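Long-range contacts in CrataBL (Crataeva tapia, PDB 4IHZ), which inhibits trypsin and probably, more strongly, factor Xa, and probably also acts as a lectin that binds glucose and N-acetylglucosamine: residues 33-38 / 87-92; 115-120 / 153-158. All blocks are in the same frame, centred on the assembly; numbering follows the deposited sequence. Where two conformers were deposited one is given.

Overall arrangement
Contact 1 and contact 2 show how a beta-trefoil joins chain segments distant in sequence. From the N terminus, the chain passes helix 22-26 and enters the loop 33-38, which strand 87-91 later meets, closing contact 1 over 48 intervening residues that hold little regular structure. The chain then turns back through strand 96-100 and reaches the hairpin of strands 112-117 and 120-125. The residues flanking its turn are met by 153-158 as it runs into the last strand, 158-162, closing contact 2. The contacts follow in series, neither nested nor crossed. They do not touch (nearest atoms about 9 Å apart): one ties an early loop to mid-chain, the other the C-terminal part to a hairpin.

Contact 1 of 2, residues 33-38 / 87-92; sequences CPLDLI and TVKSSS
Leu35 and Lys89 mark the closest approach of the two backbones, with 7.5 Å between their CA atoms, a spacing too wide for strand pairing. Segment 33-38 is an irregular loop that leads into strand 38-40, whereas 87-91 is a true strand, so side chains must bridge the gap. Lys89 does most of this. Its chain runs extended beyond CG and slides past Leu35 in the opposite direction, carrying NZ to the loop backbone, where it donates a hydrogen bond of 2.9 Å to Pro34 O. The ammonium sits above the carbonyl plane, 53° out of it, rather than on a lone pair. It also donates to a water, with NZ 3.0 Å from the water oxygen; that water in turn donates to Cys33 O and accepts from Asp36 N. One lysine tip thus grips the bend at three residues, one directly and two through water.

The apolar half of the contact belongs to Leu35. Its chi1 of -159° puts CG opposite the backbone N and beside the carbonyl carbon, and the end of the side chain comes nearer the strand. CD1 rests 3.9 Å from Lys89 CB, and CD2 lies 3.6 Å from Ser91 OG. That hydroxyl has its polar partner elsewhere, in His94 ND1, so the methyl merely packs beside it.

Within the loop, the Cys33–Cys80 disulfide and the Asp36 carboxylate, hydrogen-bonded to Asn23 and Thr101, help hold the backbone that Lys89 reaches. Strand 87-91 is paired antiparallel with 96-100, Lys89 bonding to Val98 through the backbone. Leu37 packs on Val98 and on Asp22 of helix 22-26, placing the loop between that helix and the two-stranded sheet.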
ATOM      1  N   CYS A  33       5.108   4.436   7.665  1.00 22.65           N
ATOM      2  CA  CYS A  33       6.427   3.945   7.298  1.00 23.13           C
ATOM      3  C   CYS A  33       6.992   4.859   6.233  1.00 22.83           C
ATOM      4  O   CYS A  33       6.993   4.506   5.055  1.00 24.14           O
ATOM      5  CB  CYS A  33       6.334   2.535   6.737  1.00 22.89           C
ATOM      6  SG  CYS A  33       5.731   1.312   7.942  1.00 25.71           S
ATOM      7  N   PRO A  34       7.510   6.021   6.646  1.00 23.55           N
ATOM      8  CA  PRO A  34       7.992   7.006   5.688  1.00 23.69           C
ATOM      9  C   PRO A  34       9.204   6.529   4.894  1.00 22.20           C
ATOM     10  O   PRO A  34       9.449   7.070   3.823  1.00 22.39           O
ATOM     11  CB  PRO A  34       8.364   8.216   6.551  1.00 24.82           C
ATOM     12  CG  PRO A  34       8.338   7.744   7.939  1.00 27.09           C
ATOM     13  CD  PRO A  34       7.545   6.506   8.036  1.00 25.05           C
ATOM     14  N   LEU A  35       9.940   5.538   5.416  1.00 20.15           N
ATOM     15  CA  LEU A  35      11.165   5.080   4.740  1.00 20.44           C
ATOM     16  C   LEU A  35      11.423   3.614   5.016  1.00 19.69           C
ATOM     17  O   LEU A  35      12.323   3.257   5.772  1.00 21.84           O
ATOM     18  CB  LEU A  35      12.356   5.943   5.173  1.00 21.14           C
ATOM     19  CG  LEU A  35      13.500   5.864   4.158  1.00 22.21           C
ATOM     20  CD1 LEU A  35      13.314   6.934   3.102  1.00 24.36           C
ATOM     21  CD2 LEU A  35      14.821   6.069   4.890  1.00 26.70           C
ATOM     22  N   ASP A  36      10.632   2.773   4.365  1.00 18.33           N
ATOM     23  CA  ASP A  36      10.682   1.345   4.641  1.00 16.43           C
ATOM     24  C   ASP A  36      11.723   0.738   3.701  1.00 15.81           C
ATOM     25  O   ASP A  36      11.423   0.387   2.565  1.00 16.23           O
ATOM     26  CB  ASP A  36       9.298   0.730   4.416  1.00 16.56           C
ATOM     27  CG  ASP A  36       9.218  -0.724   4.874  1.00 17.87           C
ATOM     28  OD1 ASP A  36       9.746  -1.050   5.967  1.00 19.45           O
ATOM     29  OD2 ASP A  36       8.618  -1.561   4.130  1.00 17.02           O
ATOM     30  N   LEU A  37      12.950   0.646   4.204  1.00 16.48           N
ATOM     31  CA  LEU A  37      14.087   0.179   3.415  1.00 15.83           C
ATOM     32  C   LEU A  37      13.979  -1.287   3.078  1.00 16.44           C
ATOM     33  O   LEU A  37      13.236  -2.032   3.727  1.00 15.95           O
ATOM     34  CB  LEU A  37      15.382   0.404   4.220  1.00 16.53           C
ATOM     35  CG  LEU A  37      15.670   1.846   4.581  1.00 19.31           C
ATOM     36  CD1 LEU A  37      16.830   1.766   5.561  1.00 22.00           C
ATOM     37  CD2 LEU A  37      16.028   2.697   3.354  1.00 21.45           C
ATOM     38  N   ILE A  38      14.765  -1.720   2.089  1.00 15.46           N
ATOM     39  CA  ILE A  38      14.862  -3.144   1.785  1.00 16.21           C
ATOM     40  C   ILE A  38      16.243  -3.539   2.307  1.00 16.39           C
ATOM     41  O   ILE A  38      17.270  -3.085   1.764  1.00 16.86           O
ATOM     42  CB  ILE A  38      14.812  -3.391   0.245  1.00 15.30           C
ATOM     43  CG1 ILE A  38      13.496  -2.887  -0.378  1.00 17.88           C
ATOM     44  CG2 ILE A  38      15.042  -4.891  -0.076  1.00 17.42           C
ATOM     45  CD1 ILE A  38      12.265  -3.528   0.210  1.00 18.47           C
ATOM     46  N   THR A  87       9.903   1.664  -4.662  1.00 14.62           N
ATOM     47  CA  THR A  87      10.119   2.967  -5.266  1.00 16.14           C
ATOM     48  C   THR A  87      11.478   3.436  -4.739  1.00 16.72           C
ATOM     49  O   THR A  87      12.235   2.654  -4.126  1.00 16.77           O
ATOM     50  CB  THR A  87       8.988   3.952  -4.882  1.00 17.67           C
ATOM     51  OG1 THR A  87       9.172   5.197  -5.545  1.00 20.24           O
ATOM     52  CG2 THR A  87       8.881   4.177  -3.368  1.00 18.41           C
ATOM     53  N   VAL A  88      11.810   4.694  -4.998  1.00 17.60           N
ATOM     54  CA  VAL A  88      13.028   5.265  -4.449  1.00 18.36           C
ATOM     55  C   VAL A  88      12.701   6.561  -3.752  1.00 19.15           C
ATOM     56  O   VAL A  88      11.866   7.306  -4.220  1.00 20.63           O
ATOM     57  CB  VAL A  88      14.082   5.499  -5.586  1.00 18.62           C
ATOM     58  CG1 VAL A  88      15.217   6.491  -5.163  1.00 20.63           C
ATOM     59  CG2 VAL A  88      14.624   4.163  -6.040  1.00 19.33           C
ATOM     60  N   LYS A  89      13.340   6.807  -2.611  1.00 18.73           N
ATOM     61  CA  LYS A  89      13.129   8.037  -1.855  1.00 20.36           C
ATOM     62  C   LYS A  89      14.467   8.619  -1.475  1.00 21.98           C
ATOM     63  O   LYS A  89      15.459   7.896  -1.407  1.00 20.89           O
ATOM     64  CB  LYS A  89      12.302   7.798  -0.589  1.00 20.56           C
ATOM     65  CG  LYS A  89      10.875   7.260  -0.881  1.00 20.82           C
ATOM     66  CD  LYS A  89      10.071   7.117   0.395  1.00 20.85           C
ATOM     67  CE  LYS A  89       8.687   6.551   0.141  1.00 23.61           C
ATOM     68  NZ  LYS A  89       7.855   6.639   1.392  1.00 25.42           N
ATOM     69  N   SER A  90      14.486   9.927  -1.255  1.00 23.65           N
ATOM     70  CA  SER A  90      15.699  10.584  -0.771  1.00 25.71           C
ATOM     71  C   SER A  90      15.729  10.498   0.748  1.00 25.41           C
ATOM     72  O   SER A  90      14.674  10.619   1.395  1.00 28.53           O
ATOM     73  CB  SER A  90      15.724  12.044  -1.223  1.00 26.09           C
ATOM     74  OG  SER A  90      14.593  12.719  -0.703  0.50 28.40           O
ATOM     75  N   SER A  91      16.913  10.269   1.330  1.00 25.46           N
ATOM     76  CA  SER A  91      17.069  10.187   2.785  1.00 25.83           C
ATOM     77  C   SER A  91      18.378  10.829   3.240  1.00 28.24           C
ATOM     78  O   SER A  91      19.448  10.301   2.945  1.00 27.86           O
ATOM     79  CB  SER A  91      17.056   8.723   3.291  1.00 25.33           C
ATOM     80  OG  SER A  91      17.304   8.733   4.687  1.00 25.70           O
ATOM     81  N   SER A  92      18.309  11.932   3.980  1.00 30.78           N
ATOM     82  CA  SER A  92      19.589  12.563   4.383  1.00 32.66           C
ATOM     83  C   SER A  92      20.338  11.674   5.390  1.00 32.44           C
ATOM     84  O   SER A  92      21.574  11.624   5.390  1.00 32.64           O
ATOM     85  CB  SER A  92      19.405  14.003   4.904  1.00 35.02           C
ATOM     86  OG  SER A  92      18.678  14.013   6.118  1.00 39.85           O
TER
HETATM   87  O   HOH W   1       8.685   3.908   2.390  1.00 20.18           O

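Contact 2 of 2, residues 115-120 / 153-158; sequences ERHGDS and DRPLAV
Pro155 opens the contact by bringing CB over one face of the His117 imidazole, the two side chains crossing at about a right angle. Pro155 CG comes within 3.5 Å of His117 CE1, while Pro155 CB stands 4.2 Å above the imidazole plane, offset toward the rim, so the proline sits off-centre. The first torsion of the histidine, near 180° (chi1 178°), puts the ring beside the carbonyl carbon, where it meets the loop. Pro155 also touches Lys122 of the neighbouring strand 120-125.

Leu156 points away from 115-120; its side chain touches Ile138 and its backbone bonds to Val136. At Ala157 the chain meets the hairpin again: the methyl CB sits at the edge of the imidazole, near its plane, 3.8 Å from His117 CD2. The imidazole thus meets the proline over one face and the alanine methyl at its edge. The same methyl lies beside the Ser120 hydroxyl in one of the two conformers of that serine. Val158 adds its carbonyl rather than its side chain, with O 3.4 Å from Ser120 CB, and its backbone hydrogen-bonds to Tyr121.

His117 and Ser120 are the first and last residues of a type II' turn, closed by backbone hydrogen bonds from His117 N to Ser120 O and from Ser120 N to His117 O; Gly118 takes the positive phi (60°) of its second position. This is a two-residue beta hairpin, joining strands 112-117 and 120-125. The chain leading into strand 158-162 runs along its end, an arrangement in keeping with the beta-trefoil of Kunitz-type inhibitors, in which a six-stranded barrel is closed at one end by three hairpins, with long loops between strands.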
ATOM      1  N   GLU A 115      18.582  -5.944 -15.619  1.00 20.54           N
ATOM      2  CA  GLU A 115      19.560  -5.932 -16.737  1.00 21.37           C
ATOM      3  C   GLU A 115      20.583  -6.998 -16.546  1.00 22.01           C
ATOM      4  O   GLU A 115      20.931  -7.327 -15.414  1.00 22.20           O
ATOM      5  CB  GLU A 115      20.243  -4.572 -16.869  1.00 22.43           C
ATOM      6  CG  GLU A 115      19.250  -3.461 -17.248  1.00 23.87           C
ATOM      7  CD  GLU A 115      19.839  -2.072 -17.332  1.00 27.95           C
ATOM      8  OE1 GLU A 115      21.051  -1.884 -17.062  1.00 31.22           O
ATOM      9  OE2 GLU A 115      19.055  -1.136 -17.651  1.00 30.31           O
ATOM     10  N   ARG A 116      21.111  -7.537 -17.653  1.00 22.16           N
ATOM     11  CA  ARG A 116      22.227  -8.474 -17.494  1.00 23.34           C
ATOM     12  C   ARG A 116      23.474  -7.759 -16.984  1.00 23.39           C
ATOM     13  O   ARG A 116      23.734  -6.610 -17.323  1.00 24.10           O
ATOM     14  CB  ARG A 116      22.559  -9.199 -18.790  1.00 23.68           C
ATOM     15  CG  ARG A 116      21.426 -10.089 -19.252  1.00 24.91           C
ATOM     16  CD  ARG A 116      21.902 -11.048 -20.314  1.00 26.63           C
ATOM     17  NE  ARG A 116      20.843 -12.020 -20.633  1.00 27.57           N
ATOM     18  CZ  ARG A 116      20.560 -13.095 -19.889  1.00 27.81           C
ATOM     19  NH1 ARG A 116      21.236 -13.367 -18.779  1.00 26.93           N
ATOM     20  NH2 ARG A 116      19.562 -13.889 -20.257  1.00 30.62           N
ATOM     21  N   HIS A 117      24.233  -8.470 -16.170  1.00 23.03           N
ATOM     22  CA  HIS A 117      25.425  -7.920 -15.555  1.00 23.86           C
ATOM     23  C   HIS A 117      26.355  -9.100 -15.413  1.00 23.01           C
ATOM     24  O   HIS A 117      26.165  -9.967 -14.552  1.00 22.91           O
ATOM     25  CB  HIS A 117      25.066  -7.328 -14.176  1.00 23.23           C
ATOM     26  CG  HIS A 117      26.242  -6.782 -13.431  1.00 26.46           C
ATOM     27  ND1 HIS A 117      26.909  -5.642 -13.820  1.00 29.15           N
ATOM     28  CD2 HIS A 117      26.855  -7.213 -12.304  1.00 30.96           C
ATOM     29  CE1 HIS A 117      27.901  -5.407 -12.978  1.00 32.33           C
ATOM     30  NE2 HIS A 117      27.896  -6.352 -12.053  1.00 31.83           N
ATOM     31  N   GLY A 118      27.367  -9.175 -16.284  1.00 23.71           N
ATOM     32  CA  GLY A 118      28.188 -10.379 -16.293  1.00 25.55           C
ATOM     33  C   GLY A 118      27.317 -11.587 -16.613  1.00 24.96           C
ATOM     34  O   GLY A 118      26.459 -11.525 -17.487  1.00 26.93           O
ATOM     35  N   ASP A 119      27.506 -12.686 -15.887  1.00 25.79           N
ATOM     36  CA  ASP A 119      26.664 -13.861 -16.138  1.00 26.99           C
ATOM     37  C   ASP A 119      25.469 -13.855 -15.228  1.00 25.85           C
ATOM     38  O   ASP A 119      24.706 -14.830 -15.187  1.00 27.04           O
ATOM     39  CB  ASP A 119      27.424 -15.161 -15.939  1.00 29.05           C
ATOM     40  CG  ASP A 119      28.190 -15.570 -17.174  1.00 34.17           C
ATOM     41  OD1 ASP A 119      27.752 -15.226 -18.302  1.00 39.15           O
ATOM     42  OD2 ASP A 119      29.215 -16.250 -17.022  1.00 38.76           O
ATOM     43  N   SER A 120      25.290 -12.745 -14.524  1.00 23.17           N
ATOM     44  CA  SER A 120      24.114 -12.615 -13.648  1.00 22.39           C
ATOM     45  C   SER A 120      23.294 -11.397 -14.051  1.00 22.08           C
ATOM     46  O   SER A 120      23.252 -11.021 -15.231  1.00 20.99           O
ATOM     47  CB  SER A 120      24.517 -12.520 -12.180  1.00 23.00           C
ATOM     48  OG  SER A 120      25.330 -11.412 -11.961  0.50 25.84           O
ATOM     49  N   ASP A 153      24.503   3.653  -8.468  1.00 28.87           N
ATOM     50  CA  ASP A 153      25.357   3.287  -9.609  1.00 32.43           C
ATOM     51  C   ASP A 153      26.566   2.382  -9.343  1.00 31.95           C
ATOM     52  O   ASP A 153      27.528   2.375 -10.129  1.00 33.04           O
ATOM     53  CB  ASP A 153      25.734   4.516 -10.443  1.00 34.31           C
ATOM     54  CG  ASP A 153      24.665   4.857 -11.459  1.00 39.01           C
ATOM     55  OD1 ASP A 153      24.174   3.922 -12.169  1.00 40.00           O
ATOM     56  OD2 ASP A 153      24.322   6.056 -11.531  1.00 45.05           O
ATOM     57  N   ARG A 154      26.512   1.623  -8.248  1.00 31.19           N
ATOM     58  CA  ARG A 154      27.471   0.525  -7.956  1.00 31.05           C
ATOM     59  C   ARG A 154      26.691  -0.788  -7.881  1.00 28.88           C
ATOM     60  O   ARG A 154      26.116  -1.121  -6.837  1.00 29.70           O
ATOM     61  CB  ARG A 154      28.186   0.792  -6.639  1.00 31.67           C
ATOM     62  CG  ARG A 154      29.007   2.063  -6.681  1.00 38.19           C
ATOM     63  CD  ARG A 154      29.673   2.347  -5.351  1.00 44.25           C
ATOM     64  NE  ARG A 154      28.749   2.874  -4.339  1.00 46.08           N
ATOM     65  CZ  ARG A 154      28.381   4.150  -4.236  1.00 47.48           C
ATOM     66  NH1 ARG A 154      28.805   5.054  -5.114  1.00 47.67           N
ATOM     67  NH2 ARG A 154      27.570   4.532  -3.252  1.00 45.85           N
ATOM     68  N   PRO A 155      26.606  -1.515  -8.996  1.00 27.32           N
ATOM     69  CA  PRO A 155      25.576  -2.552  -9.000  1.00 25.51           C
ATOM     70  C   PRO A 155      25.896  -3.745  -8.114  1.00 24.47           C
ATOM     71  O   PRO A 155      27.050  -4.169  -8.037  1.00 24.40           O
ATOM     72  CB  PRO A 155      25.499  -2.985 -10.454  1.00 26.47           C
ATOM     73  CG  PRO A 155      26.861  -2.652 -11.025  1.00 27.76           C
ATOM     74  CD  PRO A 155      27.338  -1.426 -10.276  1.00 29.25           C
ATOM     75  N   LEU A 156      24.863  -4.238  -7.446  1.00 22.27           N
ATOM     76  CA  LEU A 156      24.927  -5.548  -6.801  1.00 21.88           C
ATOM     77  C   LEU A 156      24.569  -6.610  -7.832  1.00 21.70           C
ATOM     78  O   LEU A 156      23.471  -6.588  -8.406  1.00 21.39           O
ATOM     79  CB  LEU A 156      23.921  -5.606  -5.632  1.00 22.44           C
ATOM     80  CG  LEU A 156      23.864  -6.977  -4.938  1.00 22.68           C
ATOM     81  CD1 LEU A 156      25.150  -7.355  -4.228  1.00 27.39           C
ATOM     82  CD2 LEU A 156      22.677  -6.978  -3.971  1.00 22.98           C
ATOM     83  N   ALA A 157      25.476  -7.551  -8.096  1.00 20.48           N
ATOM     84  CA  ALA A 157      25.091  -8.699  -8.932  1.00 20.61           C
ATOM     85  C   ALA A 157      24.094  -9.601  -8.211  1.00 19.63           C
ATOM     86  O   ALA A 157      24.352 -10.044  -7.079  1.00 19.66           O
ATOM     87  CB  ALA A 157      26.308  -9.529  -9.333  1.00 20.79           C
ATOM     88  N   VAL A 158      22.997  -9.892  -8.894  1.00 19.30           N
ATOM     89  CA  VAL A 158      21.935 -10.699  -8.291  1.00 18.78           C
ATOM     90  C   VAL A 158      21.487 -11.814  -9.198  1.00 20.32           C
ATOM     91  O   VAL A 158      21.704 -11.812 -10.423  1.00 19.40           O
ATOM     92  CB  VAL A 158      20.654  -9.840  -7.884  1.00 18.59           C
ATOM     93  CG1 VAL A 158      21.036  -8.767  -6.839  1.00 17.95           C
ATOM     94  CG2 VAL A 158      19.971  -9.193  -9.150  1.00 19.71           C
TER